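Local coordinates for competence damage-inducible protein A (Enterobacter cloacae subsp. cloacae, PDB 5VU3) that is of unknown function but belongs to the CinA (competence-damaged protein) family, whose relatives include nicotinamide-nucleotide amidases, at residues K42-V45 and A46-E50; E51-A54 and D55-V59; V157-S160 and L161-V165. One frame throughout, in Å; residues are numbered along the deposited sequence.

Contact 1 of 3, residues K42-V45 and A46-E50; sequences KLSV and ALCAE
Cys48 N donates to Ser44 O at 2.8 Å, the shortest of the i to i+4 bonds that join 42-45 to 46-50 as successive turns of one helix. Leu47 N reaches Leu43 O at 3.1 Å, lying in the carbonyl plane, whereas Ala46 N meets Lys42 O from above that plane, 36° out of it. The last of the four is weak: Ala49 N to Val45 O bends to 128° at the hydrogen, as the helix gives way to the loop. At the start of the helix, the carboxylate of Glu36 takes the N-H groups of Leu43 and Ser44, one on each oxygen. In the conformer described, one of two, chi1 of 170° swings Ser44 OG away from its own N, and it makes weak hydrogen bonds to Tyr57 OH and to Gly40 O of the second subunit; Ser44 OG and Cys48 SG then stand 4.0 Å apart on one side of the helix. Cys48 SG lies 3.4 Å from Ser44 O, and its residue packs on Gly40 of that subunit. The apolar link is made by Leu43 and Leu47, whose side chains cross obliquely with the two CD1 methyls 4.0 Å apart; Leu47 CG also rests 3.5 Å from Leu43 O. Both leucines pack on Thr34 of strand 32-37, while Leu43 also meets helix 149-167 and Leu47 helix 14-28. With one flank against the sheet and neighbouring helices and another on the second subunit, helix 42-49 is the connecting helix of the beta-alpha-beta unit between strands 32-37 and 57-63.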
ATOM      1  N   LYS A  42       3.242  -3.166  -3.284  1.00 16.84           N
ATOM      2  CA  LYS A  42       4.496  -3.884  -3.068  1.00 20.76           C
ATOM      3  C   LYS A  42       5.605  -2.952  -2.612  1.00 21.00           C
ATOM      4  O   LYS A  42       6.511  -3.374  -1.883  1.00 17.84           O
ATOM      5  CB  LYS A  42       4.922  -4.598  -4.348  1.00 22.60           C
ATOM      6  CG  LYS A  42       4.051  -5.787  -4.707  1.00 28.82           C
ATOM      7  CD  LYS A  42       4.413  -6.996  -3.899  1.00 29.16           C
ATOM      8  CE  LYS A  42       3.963  -8.275  -4.584  1.00 32.61           C
ATOM      9  NZ  LYS A  42       4.281  -9.449  -3.725  1.00 36.38           N
ATOM     10  N   LEU A  43       5.574  -1.693  -3.050  1.00 17.03           N
ATOM     11  CA  LEU A  43       6.599  -0.763  -2.596  1.00 17.89           C
ATOM     12  C   LEU A  43       6.399  -0.435  -1.122  1.00 15.80           C
ATOM     13  O   LEU A  43       7.346  -0.498  -0.333  1.00 17.38           O
ATOM     14  CB  LEU A  43       6.597   0.501  -3.458  1.00 18.37           C
ATOM     15  CG  LEU A  43       7.552   1.632  -3.064  1.00 16.34           C
ATOM     16  CD1 LEU A  43       9.005   1.134  -2.969  1.00 17.92           C
ATOM     17  CD2 LEU A  43       7.429   2.788  -4.043  1.00 19.87           C
ATOM     18  N   SER A  44       5.160  -0.122  -0.721  1.00 15.44           N
ATOM     19  CA  SER A  44       4.896   0.149   0.690  0.50 16.62           C
ATOM     20  C   SER A  44       5.232  -1.057   1.559  1.00 18.31           C
ATOM     21  O   SER A  44       5.789  -0.908   2.654  1.00 19.44           O
ATOM     22  CB  SER A  44       3.436   0.557   0.882  0.50 17.47           C
ATOM     23  OG  SER A  44       3.102   0.592   2.255  0.50 17.11           O
ATOM     24  N   VAL A  45       4.905  -2.265   1.086  1.00 15.87           N
ATOM     25  CA  VAL A  45       5.212  -3.479   1.845  1.00 20.13           C
ATOM     26  C   VAL A  45       6.711  -3.577   2.098  1.00 20.86           C
ATOM     27  O   VAL A  45       7.152  -3.863   3.218  1.00 19.64           O
ATOM     28  CB  VAL A  45       4.687  -4.726   1.108  1.00 20.28           C
ATOM     29  CG1 VAL A  45       5.422  -5.991   1.593  1.00 23.08           C
ATOM     30  CG2 VAL A  45       3.182  -4.883   1.315  1.00 17.04           C
ATOM     31  N   ALA A  46       7.513  -3.337   1.060  1.00 16.91           N
ATOM     32  CA  ALA A  46       8.966  -3.403   1.212  1.00 19.96           C
ATOM     33  C   ALA A  46       9.459  -2.392   2.237  1.00 18.98           C
ATOM     34  O   ALA A  46      10.321  -2.706   3.069  1.00 17.07           O
ATOM     35  CB  ALA A  46       9.644  -3.164  -0.137  1.00 21.41           C
ATOM     36  N   LEU A  47       8.915  -1.170   2.201  1.00 15.50           N
ATOM     37  CA  LEU A  47       9.358  -0.138   3.132  1.00 16.41           C
ATOM     38  C   LEU A  47       8.884  -0.428   4.550  1.00 18.53           C
ATOM     39  O   LEU A  47       9.596  -0.128   5.514  1.00 19.66           O
ATOM     40  CB  LEU A  47       8.871   1.234   2.653  1.00 19.49           C
ATOM     41  CG  LEU A  47       9.508   1.688   1.331  1.00 19.95           C
ATOM     42  CD1 LEU A  47       8.670   2.778   0.660  1.00 18.83           C
ATOM     43  CD2 LEU A  47      10.937   2.171   1.553  1.00 16.01           C
ATOM     44  N   CYS A  48       7.705  -1.033   4.704  1.00 20.05           N
ATOM     45  CA  CYS A  48       7.226  -1.378   6.034  1.00 19.65           C
ATOM     46  C   CYS A  48       7.897  -2.617   6.600  1.00 21.08           C
ATOM     47  O   CYS A  48       7.768  -2.871   7.803  1.00 22.26           O
ATOM     48  CB  CYS A  48       5.710  -1.595   6.022  1.00 16.91           C
ATOM     49  SG  CYS A  48       4.779  -0.072   5.786  1.00 19.72           S
ATOM     50  N   ALA A  49       8.579  -3.406   5.769  1.00 20.58           N
ATOM     51  CA  ALA A  49       9.300  -4.562   6.285  1.00 24.36           C
ATOM     52  C   ALA A  49      10.592  -4.157   6.967  1.00 26.97           C
ATOM     53  O   ALA A  49      11.142  -4.943   7.750  1.00 23.92           O
ATOM     54  CB  ALA A  49       9.594  -5.550   5.157  1.00 27.10           C
ATOM     55  N   GLU A  50      11.075  -2.952   6.678  1.00 24.44           N
ATOM     56  CA  GLU A  50      12.308  -2.449   7.260  1.00 29.54           C
ATOM     57  C   GLU A  50      12.212  -2.381   8.776  1.00 31.99           C
ATOM     58  O   GLU A  50      11.193  -1.966   9.334  1.00 32.90           O
ATOM     59  CB  GLU A  50      12.612  -1.059   6.705  1.00 32.14           C
ATOM     60  CG  GLU A  50      13.825  -0.994   5.802  1.00 38.71           C
ATOM     61  CD  GLU A  50      14.993  -1.803   6.319  1.00 47.94           C
ATOM     62  OE1 GLU A  50      15.535  -1.467   7.398  1.00 52.30           O
ATOM     63  OE2 GLU A  50      15.366  -2.785   5.641  1.00 51.63           O
TER

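Contact 2 of 3, residues E51-A54 and D55-V59; sequences ENTA and DFYDV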
ATOM      1  N   GLU A  51      13.304  -2.773   9.436  1.00 35.39           N
ATOM      2  CA  GLU A  51      13.352  -2.800  10.896  1.00 42.56           C
ATOM      3  C   GLU A  51      12.911  -1.474  11.503  1.00 41.63           C
ATOM      4  O   GLU A  51      12.055  -1.439  12.398  1.00 42.24           O
ATOM      5  CB  GLU A  51      14.768  -3.150  11.359  1.00 46.83           C
ATOM      6  CG  GLU A  51      14.861  -3.687  12.766  1.00 56.98           C
ATOM      7  CD  GLU A  51      16.221  -4.294  13.055  1.00 70.31           C
ATOM      8  OE1 GLU A  51      16.741  -4.081  14.173  1.00 77.02           O
ATOM      9  OE2 GLU A  51      16.775  -4.973  12.165  1.00 73.27           O
ATOM     10  N   ASN A  52      13.487  -0.368  11.033  1.00 35.39           N
ATOM     11  CA  ASN A  52      13.219   0.944  11.600  1.00 33.41           C
ATOM     12  C   ASN A  52      12.248   1.760  10.746  1.00 25.96           C
ATOM     13  O   ASN A  52      12.327   2.992  10.729  1.00 25.82           O
ATOM     14  CB  ASN A  52      14.535   1.692  11.802  1.00 34.95           C
ATOM     15  CG  ASN A  52      15.505   0.931  12.694  1.00 47.65           C
ATOM     16  OD1 ASN A  52      16.605   0.562  12.269  1.00 50.00           O
ATOM     17  ND2 ASN A  52      15.096   0.682  13.933  1.00 50.56           N
ATOM     18  N   THR A  53      11.316   1.086  10.060  1.00 26.38           N
ATOM     19  CA  THR A  53      10.377   1.766   9.165  1.00 22.41           C
ATOM     20  C   THR A  53       9.639   2.915   9.846  1.00 24.50           C
ATOM     21  O   THR A  53       9.337   3.928   9.201  1.00 24.83           O
ATOM     22  CB  THR A  53       9.366   0.756   8.596  1.00 22.26           C
ATOM     23  OG1 THR A  53       8.471   1.426   7.691  1.00 25.03           O
ATOM     24  CG2 THR A  53       8.566   0.105   9.710  1.00 24.42           C
ATOM     25  N   ALA A  54       9.353   2.788  11.144  1.00 27.56           N
ATOM     26  CA  ALA A  54       8.626   3.829  11.862  1.00 30.84           C
ATOM     27  C   ALA A  54       9.386   5.143  11.907  1.00 31.64           C
ATOM     28  O   ALA A  54       8.768   6.195  12.111  1.00 31.39           O
ATOM     29  CB  ALA A  54       8.323   3.370  13.288  1.00 33.52           C
ATOM     30  N   ASP A  55      10.702   5.106  11.717  1.00 28.41           N
ATOM     31  CA  ASP A  55      11.559   6.276  11.842  1.00 27.99           C
ATOM     32  C   ASP A  55      11.696   7.076  10.548  1.00 26.90           C
ATOM     33  O   ASP A  55      12.342   8.133  10.563  1.00 30.33           O
ATOM     34  CB  ASP A  55      12.952   5.844  12.318  1.00 29.91           C
ATOM     35  CG  ASP A  55      12.960   5.383  13.764  1.00 41.31           C
ATOM     36  OD1 ASP A  55      12.133   5.887  14.554  1.00 43.56           O
ATOM     37  OD2 ASP A  55      13.799   4.523  14.113  1.00 43.68           O
ATOM     38  N   PHE A  56      11.124   6.611   9.434  1.00 23.74           N
ATOM     39  CA  PHE A  56      11.324   7.322   8.173  1.00 25.96           C
ATOM     40  C   PHE A  56      10.171   7.166   7.187  1.00 23.62           C
ATOM     41  O   PHE A  56      10.115   7.892   6.188  1.00 22.05           O
ATOM     42  CB  PHE A  56      12.634   6.869   7.506  1.00 26.18           C
ATOM     43  CG  PHE A  56      12.603   5.450   6.983  1.00 23.93           C
ATOM     44  CD1 PHE A  56      12.184   5.174   5.688  1.00 23.97           C
ATOM     45  CD2 PHE A  56      13.004   4.396   7.789  1.00 28.14           C
ATOM     46  CE1 PHE A  56      12.142   3.876   5.216  1.00 24.77           C
ATOM     47  CE2 PHE A  56      12.977   3.096   7.320  1.00 26.68           C
ATOM     48  CZ  PHE A  56      12.547   2.835   6.039  1.00 24.50           C
ATOM     49  N   TYR A  57       9.257   6.226   7.425  1.00 18.77           N
ATOM     50  CA  TYR A  57       8.178   5.973   6.480  1.00 18.21           C
ATOM     51  C   TYR A  57       6.849   6.035   7.213  1.00 22.72           C
ATOM     52  O   TYR A  57       6.686   5.420   8.271  1.00 23.86           O
ATOM     53  CB  TYR A  57       8.352   4.615   5.779  1.00 15.36           C
ATOM     54  CG  TYR A  57       7.344   4.344   4.675  1.00 19.76           C
ATOM     55  CD1 TYR A  57       6.494   3.253   4.744  1.00 21.41           C
ATOM     56  CD2 TYR A  57       7.254   5.175   3.559  1.00 16.64           C
ATOM     57  CE1 TYR A  57       5.565   2.995   3.741  1.00 20.29           C
ATOM     58  CE2 TYR A  57       6.327   4.928   2.550  1.00 15.80           C
ATOM     59  CZ  TYR A  57       5.493   3.827   2.644  1.00 23.01           C
ATOM     60  OH  TYR A  57       4.576   3.561   1.649  1.00 21.56           O
ATOM     61  N   ASP A  58       5.906   6.792   6.651  1.00 20.55           N
ATOM     62  CA  ASP A  58       4.601   6.979   7.274  1.00 23.81           C
ATOM     63  C   ASP A  58       3.485   6.606   6.293  1.00 24.60           C
ATOM     64  O   ASP A  58       2.788   5.619   6.526  1.00 21.87           O
ATOM     65  CB  ASP A  58       4.461   8.419   7.771  1.00 22.09           C
ATOM     66  CG  ASP A  58       3.224   8.634   8.627  1.00 24.48           C
ATOM     67  OD1 ASP A  58       2.477   7.666   8.869  1.00 27.51           O
ATOM     68  OD2 ASP A  58       2.996   9.781   9.068  1.00 27.26           O
ATOM     69  N   VAL A  59       3.330   7.341   5.198  1.00 19.86           N
ATOM     70  CA  VAL A  59       2.138   7.267   4.361  1.00 20.08           C
ATOM     71  C   VAL A  59       2.473   6.563   3.056  1.00 19.70           C
ATOM     72  O   VAL A  59       3.463   6.897   2.392  1.00 19.48           O
ATOM     73  CB  VAL A  59       1.562   8.664   4.089  1.00 17.77           C
ATOM     74  CG1 VAL A  59       0.440   8.589   3.044  1.00 18.49           C
ATOM     75  CG2 VAL A  59       1.081   9.292   5.395  1.00 19.93           C
TER
HETATM   76  O   HOH W   1       6.389   2.664   8.335  1.00 28.13           O
HETATM   77  O   HOH W   2       6.979   7.114  10.474  1.00 31.84           O
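Phe56 lays its ring beside the backbone of Asn52 and Thr53, while Tyr57, one residue on, sends its ring another way past the Thr53 hydroxyl. The Phe56 ring is put there by chi1 69°, which sets CG between the backbone N and the carbonyl carbon; CE2 then comes to 3.5 Å from Thr53 CA, and Thr53 O stands over one face, displaced toward the rim. Tyr57 takes the other course: its CG is anti to the backbone N (chi1 -174°), and Thr53 OG1 sits at the edge of its ring, near the ring plane, 3.7 Å from Tyr57 CB. Asn52 and Asp55 form a third pair, the amide and carboxylate planes only 17° apart, with Asn52 CB 3.7 Å from Asp55 OD2. Backbone bonds hold the turn that carries these side chains. Asp55 N donates to Asn52 O at 2.8 Å, and Thr53 O accepts from both Phe56 N and Tyr57 N; the phenylalanine N-H comes from well above the carbonyl plane, that of Tyr57, at 2.9 Å, almost in line with C=O. Two waters close the turn: one joins Thr53 OG1 to Tyr57 O, the other donates to Ala54 O (2.6 Å) and to Tyr57 O. Thr53 OG1 is also hydrogen-bonded to Leu47 O, which ties the turn back to the helix before it. This short 3-10 turn leads from helix 42-49 into strand 57-63: Phe56 is buried on Ala22 and Leu25 of helix 14-28, Tyr57 lies against Leu47 and Cys48 with its hydroxyl bonded to Thr34 of strand 32-37, and Ala54 packs on Phe64 of the second subunit.

Contact 3 of 3, residues V157-S160 and L161-V165; sequences VHYS and LAELV
Chi1 of 173° carries the Tyr159 ring forward along the helix, and chi1 of -69° turns Glu163 CG back toward it. In this pairing, one turn apart on helix 149-167 of the alpha/beta fold, Glu163 CG sits over one face of the ring, 3.8 Å from its centroid, a CH-pi contact. Glu163 bends at chi2, leaving its carboxylate only 14° from the ring plane. The phenol hydroxyl is hydrogen-bonded to Ser141 OG, and Phe130 of strand 127-134 also meets the ring, its plane inclined to that of Tyr159. The helix backbone is regular here, with Ala162 N bonded to His158 O at 2.9 Å and Glu163 N to Tyr159 O at 3.0 Å. Further round the helix, Val157 and Leu161 lie side by side and point the same way, Val157 CG1 4.0 Å from Leu161 CD1. This buried flank faces helix 42-49 and helix 14-28: Leu161 touches Leu43 and Leu47 of the former and Val14 and Leu21 of the latter. Leu164 turns to strand 106-112, against Val106 and Ile108. On the flank toward Ile12, His158 NE2 is hydrogen-bonded to that residue's carbonyl, while His158 CE1 passes 4.2 Å from Ala162 CB. Ser160 is buried too, and its hydroxyl is satisfied within the helix: OG donates to Val157 O at 2.9 Å, and Leu161 N, at 3.2 Å, approaches the same oxygen from the same face of the carbonyl plane.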
ATOM      1  N   VAL A 157       9.604  -2.116  -8.394  1.00 16.67           N
ATOM      2  CA  VAL A 157       9.832  -1.819  -6.983  1.00 17.64           C
ATOM      3  C   VAL A 157      11.325  -1.704  -6.702  1.00 18.69           C
ATOM      4  O   VAL A 157      11.785  -0.746  -6.068  1.00 16.72           O
ATOM      5  CB  VAL A 157       9.165  -2.885  -6.097  1.00 17.56           C
ATOM      6  CG1 VAL A 157       9.671  -2.780  -4.651  1.00 16.78           C
ATOM      7  CG2 VAL A 157       7.647  -2.729  -6.146  1.00 16.76           C
ATOM      8  N   HIS A 158      12.092  -2.651  -7.188  1.00 17.29           N
ATOM      9  CA  HIS A 158      13.530  -2.633  -7.001  1.00 18.03           C
ATOM     10  C   HIS A 158      14.152  -1.408  -7.626  1.00 21.55           C
ATOM     11  O   HIS A 158      14.930  -0.758  -7.039  1.00 19.07           O
ATOM     12  CB  HIS A 158      14.168  -3.914  -7.536  1.00 18.81           C
ATOM     13  CG  HIS A 158      15.663  -3.978  -7.426  1.00 19.78           C
ATOM     14  ND1 HIS A 158      16.502  -3.318  -8.277  1.00 17.85           N
ATOM     15  CD2 HIS A 158      16.460  -4.639  -6.563  1.00 17.70           C
ATOM     16  CE1 HIS A 158      17.748  -3.578  -7.953  1.00 19.66           C
ATOM     17  NE2 HIS A 158      17.748  -4.367  -6.907  1.00 21.60           N
ATOM     18  N   TYR A 159      13.752  -1.120  -8.842  1.00 16.00           N
ATOM     19  CA  TYR A 159      14.320   0.017  -9.559  1.00 18.19           C
ATOM     20  C   TYR A 159      14.029   1.334  -8.839  1.00 16.88           C
ATOM     21  O   TYR A 159      14.921   2.180  -8.706  1.00 19.05           O
ATOM     22  CB  TYR A 159      13.790   0.037 -10.998  1.00 18.89           C
ATOM     23  CG  TYR A 159      14.162   1.265 -11.803  1.00 22.66           C
ATOM     24  CD1 TYR A 159      15.328   1.302 -12.563  1.00 29.89           C
ATOM     25  CD2 TYR A 159      13.329   2.379 -11.828  1.00 23.99           C
ATOM     26  CE1 TYR A 159      15.666   2.425 -13.306  1.00 27.30           C
ATOM     27  CE2 TYR A 159      13.654   3.498 -12.567  1.00 24.31           C
ATOM     28  CZ  TYR A 159      14.820   3.521 -13.300  1.00 27.38           C
ATOM     29  OH  TYR A 159      15.129   4.645 -14.027  1.00 31.44           O
ATOM     30  N   SER A 160      12.797   1.521  -8.347  1.00 16.71           N
ATOM     31  CA  SER A 160      12.469   2.773  -7.665  1.00 16.51           C
ATOM     32  C   SER A 160      13.339   2.967  -6.432  1.00 21.49           C
ATOM     33  O   SER A 160      13.787   4.085  -6.146  1.00 19.60           O
ATOM     34  CB  SER A 160      10.984   2.816  -7.283  1.00 16.87           C
ATOM     35  OG  SER A 160      10.677   1.914  -6.226  1.00 17.25           O
ATOM     36  N   LEU A 161      13.611   1.878  -5.705  1.00 17.34           N
ATOM     37  CA  LEU A 161      14.407   1.971  -4.488  1.00 19.35           C
ATOM     38  C   LEU A 161      15.882   2.178  -4.800  1.00 20.28           C
ATOM     39  O   LEU A 161      16.558   2.969  -4.129  1.00 19.97           O
ATOM     40  CB  LEU A 161      14.214   0.701  -3.653  1.00 18.18           C
ATOM     41  CG  LEU A 161      12.810   0.551  -3.054  1.00 20.86           C
ATOM     42  CD1 LEU A 161      12.551  -0.907  -2.642  1.00 18.18           C
ATOM     43  CD2 LEU A 161      12.653   1.490  -1.860  1.00 21.94           C
ATOM     44  N   ALA A 162      16.410   1.447  -5.789  1.00 18.84           N
ATOM     45  CA  ALA A 162      17.830   1.554  -6.115  1.00 16.90           C
ATOM     46  C   ALA A 162      18.179   2.957  -6.583  1.00 20.90           C
ATOM     47  O   ALA A 162      19.221   3.512  -6.207  1.00 19.88           O
ATOM     48  CB  ALA A 162      18.201   0.529  -7.188  1.00 17.73           C
ATOM     49  N   GLU A 163      17.313   3.547  -7.406  1.00 18.03           N
ATOM     50  CA  GLU A 163      17.548   4.906  -7.871  1.00 19.77           C
ATOM     51  C   GLU A 163      17.523   5.903  -6.722  1.00 21.20           C
ATOM     52  O   GLU A 163      18.368   6.800  -6.658  1.00 25.43           O
ATOM     53  CB  GLU A 163      16.507   5.266  -8.929  1.00 24.03           C
ATOM     54  CG  GLU A 163      16.696   4.501 -10.225  1.00 32.05           C
ATOM     55  CD  GLU A 163      18.154   4.476 -10.653  1.00 41.82           C
ATOM     56  OE1 GLU A 163      18.608   5.495 -11.216  1.00 41.42           O
ATOM     57  OE2 GLU A 163      18.842   3.453 -10.419  1.00 45.16           O
ATOM     58  N   LEU A 164      16.551   5.775  -5.813  1.00 20.91           N
ATOM     59  CA  LEU A 164      16.479   6.707  -4.692  1.00 22.64           C
ATOM     60  C   LEU A 164      17.714   6.602  -3.810  1.00 22.72           C
ATOM     61  O   LEU A 164      18.247   7.620  -3.354  1.00 23.47           O
ATOM     62  CB  LEU A 164      15.219   6.461  -3.860  1.00 21.10           C
ATOM     63  CG  LEU A 164      15.032   7.482  -2.727  1.00 19.78           C
ATOM     64  CD1 LEU A 164      15.081   8.914  -3.279  1.00 21.36           C
ATOM     65  CD2 LEU A 164      13.728   7.254  -1.949  1.00 17.95           C
ATOM     66  N   VAL A 165      18.178   5.376  -3.546  1.00 23.62           N
ATOM     67  CA  VAL A 165      19.383   5.199  -2.737  1.00 25.54           C
ATOM     68  C   VAL A 165      20.550   5.953  -3.363  1.00 31.91           C
ATOM     69  O   VAL A 165      21.280   6.685  -2.685  1.00 34.73           O
ATOM     70  CB  VAL A 165      19.704   3.702  -2.565  1.00 22.16           C
ATOM     71  CG1 VAL A 165      21.127   3.527  -2.050  1.00 28.08           C
ATOM     72  CG2 VAL A 165      18.715   3.065  -1.601  1.00 21.73           C
TER

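Overall arrangement
Contact 1 is the hub of the three. Contact 2 follows it directly along the chain, their centres about 9 Å apart: Cys48 CA comes to 3.5 Å from Thr53 OG1, and Leu47 CD1 packs 3.7 Å from Tyr57 CE2, so helix, turn and incoming strand meet directly. Contact 3, far along the sequence, meets contact 1 from helix 149-167, with Leu43 CD1 3.8 Å from Leu161 CD2 and Lys42 CB 3.8 Å from Val157 CG2. Contacts 2 and 3 do not touch; their nearest atoms are about 7 Å apart. Contacts 1 and 2 both reach the second subunit, whereas no other chain of the assembly touches contact 3.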